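Local coordinates for alginate lyase (Chitinophaga sp. MD30, PDB 6KCW), which cleaves alginate, a uronate polysaccharide, as a member of polysaccharide lyase family 36, at residues V47-N52 and S228-D233. Numbering follows the deposited sequence.
Sequences VTLLKN and SYIYYD. With CA (calcium ion), chain C.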
ATOM      1  N   VAL A  47       3.741 -12.709   2.488  1.00 40.55           N
ATOM      2  CA  VAL A  47       2.287 -12.690   2.548  1.00 40.44           C
ATOM      3  C   VAL A  47       1.745 -13.616   1.467  1.00 39.70           C
ATOM      4  O   VAL A  47       2.251 -13.635   0.339  1.00 39.64           O
ATOM      5  CB  VAL A  47       1.744 -11.255   2.394  1.00 41.73           C
ATOM      6  CG1 VAL A  47       0.218 -11.260   2.309  1.00 37.96           C
ATOM      7  CG2 VAL A  47       2.205 -10.391   3.566  1.00 38.98           C
ATOM      8  N   THR A  48       0.716 -14.388   1.807  1.00 38.34           N
ATOM      9  CA  THR A  48       0.098 -15.321   0.873  1.00 44.17           C
ATOM     10  C   THR A  48      -1.172 -14.726   0.275  1.00 45.58           C
ATOM     11  O   THR A  48      -2.029 -14.216   1.005  1.00 47.41           O
ATOM     12  CB  THR A  48      -0.250 -16.652   1.551  1.00 43.00           C
ATOM     13  OG1 THR A  48       0.937 -17.258   2.072  1.00 46.20           O
ATOM     14  CG2 THR A  48      -0.874 -17.605   0.545  1.00 43.28           C
ATOM     15  N   LEU A  49      -1.296 -14.802  -1.047  1.00 44.20           N
ATOM     16  CA  LEU A  49      -2.566 -14.583  -1.728  1.00 43.45           C
ATOM     17  C   LEU A  49      -3.101 -15.943  -2.167  1.00 46.39           C
ATOM     18  O   LEU A  49      -2.492 -16.606  -3.017  1.00 45.81           O
ATOM     19  CB  LEU A  49      -2.415 -13.653  -2.929  1.00 44.88           C
ATOM     20  CG  LEU A  49      -1.790 -12.273  -2.702  1.00 44.76           C
ATOM     21  CD1 LEU A  49      -1.576 -11.565  -4.031  1.00 38.36           C
ATOM     22  CD2 LEU A  49      -2.643 -11.441  -1.767  1.00 41.58           C
ATOM     23  N   LEU A  50      -4.235 -16.354  -1.591  1.00 44.17           N
ATOM     24  CA  LEU A  50      -4.784 -17.672  -1.874  1.00 43.36           C
ATOM     25  C   LEU A  50      -5.526 -17.699  -3.201  1.00 40.58           C
ATOM     26  O   LEU A  50      -6.168 -16.727  -3.614  1.00 43.22           O
ATOM     27  CB  LEU A  50      -5.724 -18.148  -0.764  1.00 40.44           C
ATOM     28  CG  LEU A  50      -5.319 -18.058   0.700  1.00 42.80           C
ATOM     29  CD1 LEU A  50      -6.512 -18.309   1.582  1.00 41.46           C
ATOM     30  CD2 LEU A  50      -4.231 -19.062   0.996  1.00 39.47           C
ATOM     31  N   LYS A  51      -5.446 -18.850  -3.855  1.00 40.66           N
ATOM     32  CA  LYS A  51      -6.154 -19.074  -5.101  1.00 44.05           C
ATOM     33  C   LYS A  51      -7.666 -18.935  -4.908  1.00 43.60           C
ATOM     34  O   LYS A  51      -8.209 -19.187  -3.824  1.00 38.64           O
ATOM     35  CB  LYS A  51      -5.808 -20.466  -5.631  1.00 44.87           C
ATOM     36  CG  LYS A  51      -6.224 -21.585  -4.686  1.00 41.64           C
ATOM     37  CD  LYS A  51      -5.926 -22.966  -5.233  1.00 39.05           C
ATOM     38  CE  LYS A  51      -6.177 -23.965  -4.143  1.00 42.96           C
ATOM     39  NZ  LYS A  51      -5.797 -23.348  -2.843  1.00 46.58           N
ATOM     40  N   ASN A  52      -8.344 -18.521  -5.984  1.00 46.49           N
ATOM     41  CA  ASN A  52      -9.809 -18.450  -6.040  1.00 46.94           C
ATOM     42  C   ASN A  52     -10.382 -17.547  -4.946  1.00 45.69           C
ATOM     43  O   ASN A  52     -11.353 -17.910  -4.274  1.00 46.75           O
ATOM     44  CB  ASN A  52     -10.439 -19.846  -5.948  1.00 42.52           C
ATOM     45  CG  ASN A  52      -9.826 -20.840  -6.926  1.00 48.65           C
ATOM     46  OD1 ASN A  52      -9.421 -21.942  -6.535  1.00 50.19           O
ATOM     47  ND2 ASN A  52      -9.758 -20.459  -8.198  1.00 47.05           N
ATOM     48  N   SER A 228      -0.073 -17.673  -4.482  1.00 47.38           N
ATOM     49  CA  SER A 228       1.081 -16.872  -4.871  1.00 44.78           C
ATOM     50  C   SER A 228       1.589 -16.089  -3.669  1.00 45.67           C
ATOM     51  O   SER A 228       0.869 -15.885  -2.687  1.00 46.62           O
ATOM     52  CB  SER A 228       0.751 -15.922  -6.023  1.00 42.07           C
ATOM     53  OG  SER A 228       0.879 -16.579  -7.270  1.00 45.13           O
ATOM     54  N   TYR A 229       2.842 -15.644  -3.755  1.00 41.99           N
ATOM     55  CA  TYR A 229       3.539 -15.096  -2.602  1.00 43.97           C
ATOM     56  C   TYR A 229       4.201 -13.765  -2.948  1.00 44.96           C
ATOM     57  O   TYR A 229       4.642 -13.548  -4.082  1.00 43.76           O
ATOM     58  CB  TYR A 229       4.574 -16.108  -2.076  1.00 45.45           C
ATOM     59  CG  TYR A 229       3.956 -17.471  -1.762  1.00 47.92           C
ATOM     60  CD1 TYR A 229       3.419 -17.746  -0.509  1.00 43.73           C
ATOM     61  CD2 TYR A 229       3.897 -18.468  -2.734  1.00 49.61           C
ATOM     62  CE1 TYR A 229       2.854 -18.986  -0.223  1.00 48.99           C
ATOM     63  CE2 TYR A 229       3.324 -19.707  -2.465  1.00 51.43           C
ATOM     64  CZ  TYR A 229       2.804 -19.961  -1.211  1.00 51.53           C
ATOM     65  OH  TYR A 229       2.241 -21.193  -0.954  1.00 50.46           O
ATOM     66  N   ILE A 230       4.233 -12.868  -1.964  1.00 41.57           N
ATOM     67  CA  ILE A 230       4.917 -11.585  -2.059  1.00 42.39           C
ATOM     68  C   ILE A 230       5.757 -11.418  -0.799  1.00 41.57           C
ATOM     69  O   ILE A 230       5.318 -11.770   0.303  1.00 41.98           O
ATOM     70  CB  ILE A 230       3.912 -10.418  -2.223  1.00 43.84           C
ATOM     71  CG1 ILE A 230       3.104 -10.574  -3.515  1.00 41.34           C
ATOM     72  CG2 ILE A 230       4.619  -9.065  -2.186  1.00 37.62           C
ATOM     73  CD1 ILE A 230       1.826  -9.788  -3.531  1.00 31.12           C
ATOM     74  N   TYR A 231       6.967 -10.897  -0.951  1.00 42.86           N
ATOM     75  CA  TYR A 231       7.889 -10.758   0.166  1.00 40.57           C
ATOM     76  C   TYR A 231       8.225  -9.290   0.394  1.00 40.71           C
ATOM     77  O   TYR A 231       8.635  -8.590  -0.536  1.00 36.08           O
ATOM     78  CB  TYR A 231       9.164 -11.549  -0.092  1.00 42.26           C
ATOM     79  CG  TYR A 231       8.964 -13.015  -0.426  1.00 44.44           C
ATOM     80  CD1 TYR A 231       8.674 -13.420  -1.724  1.00 46.11           C
ATOM     81  CD2 TYR A 231       9.095 -13.994   0.548  1.00 42.28           C
ATOM     82  CE1 TYR A 231       8.516 -14.758  -2.036  1.00 44.25           C
ATOM     83  CE2 TYR A 231       8.941 -15.331   0.242  1.00 40.75           C
ATOM     84  CZ  TYR A 231       8.653 -15.700  -1.048  1.00 41.40           C
ATOM     85  OH  TYR A 231       8.494 -17.022  -1.350  1.00 44.67           O
ATOM     86  N   TYR A 232       8.069  -8.837   1.634  1.00 42.36           N
ATOM     87  CA  TYR A 232       8.446  -7.497   2.055  1.00 37.67           C
ATOM     88  C   TYR A 232       9.630  -7.550   3.019  1.00 39.94           C
ATOM     89  O   TYR A 232       9.869  -8.555   3.697  1.00 40.60           O
ATOM     90  CB  TYR A 232       7.259  -6.781   2.717  1.00 35.86           C
ATOM     91  CG  TYR A 232       5.994  -6.781   1.876  1.00 42.94           C
ATOM     92  CD1 TYR A 232       5.841  -5.893   0.813  1.00 41.13           C
ATOM     93  CD2 TYR A 232       4.949  -7.662   2.146  1.00 35.79           C
ATOM     94  CE1 TYR A 232       4.686  -5.887   0.046  1.00 38.41           C
ATOM     95  CE2 TYR A 232       3.808  -7.667   1.378  1.00 40.63           C
ATOM     96  CZ  TYR A 232       3.681  -6.772   0.330  1.00 37.86           C
ATOM     97  OH  TYR A 232       2.545  -6.765  -0.440  1.00 39.59           O
ATOM     98  N   ASP A 233      10.363  -6.438   3.093  1.00 39.23           N
ATOM     99  CA  ASP A 233      11.513  -6.346   3.982  1.00 39.61           C
ATOM    100  C   ASP A 233      11.828  -4.882   4.260  1.00 41.45           C
ATOM    101  O   ASP A 233      11.484  -3.988   3.475  1.00 39.54           O
ATOM    102  CB  ASP A 233      12.737  -7.038   3.373  1.00 40.74           C
ATOM    103  CG  ASP A 233      13.720  -7.517   4.421  1.00 43.08           C
ATOM    104  OD1 ASP A 233      13.625  -7.050   5.579  1.00 41.55           O
ATOM    105  OD2 ASP A 233      14.580  -8.362   4.078  1.00 38.30           O
TER
HETATM  106 CA    CA C 302      15.073  -8.740   6.672  1.00 45.25          CA
HETATM  107  O   HOH W   1      16.765  -9.914   6.133  1.00 30.00           O
HETATM  108  O   HOH W   2      16.749  -6.667   6.515  1.00 35.68           O
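Val47 and Ile230 face each other as an antiparallel hydrogen-bonded pair, and the bonds they exchange illustrate how antiparallel strands are joined. Val47 N donates to Ile230 O at 2.9 Å, and Ile230 N returns a bond to Val47 O. Leu49 and Ser228 repeat this reciprocal pattern, with Leu49 N 2.9 Å from Ser228 O and Ser228 N 3.0 Å from Leu49 O. Side chains alternate along both strands, so Thr48 and Tyr229, the non-hydrogen-bonded pair between them, lie side by side on the face opposite Val47, Leu49, Ser228 and Ile230. From CB of Thr48 the two branches part. OG1, set beside the backbone N (chi1 -60°), comes obliquely to the Tyr229 ring, 3.5 Å from CE1 and close to CD1 as well. The methyl CG2 reaches the same CE1 at 4.0 Å. A glycine at Thr48 removes both branches, which would probably open a gap beside CD1 and CE1 and leave the ring to its other neighbours, His81 and Arg46. On the face of Val47 and Leu49, Val47 CG2 touches the edge of the Tyr232 ring at CE2, 3.8 Å away, and Leu49 CD1 meets Ile230 CD1. Tyr232 OH is hydrogen-bonded to Thr213 OG1 and Gly93 N. Just beyond, Asp233 grips the calcium ion with both carboxylate oxygens, joined by Asn9, Asn11, Gly43 and two waters. Strand 228-241 runs between strands 44-49 and 71-80 in one antiparallel sheet, its Ile230 face packed on strand 206-215 of the second sheet, consistent with a concanavalin-like sandwich.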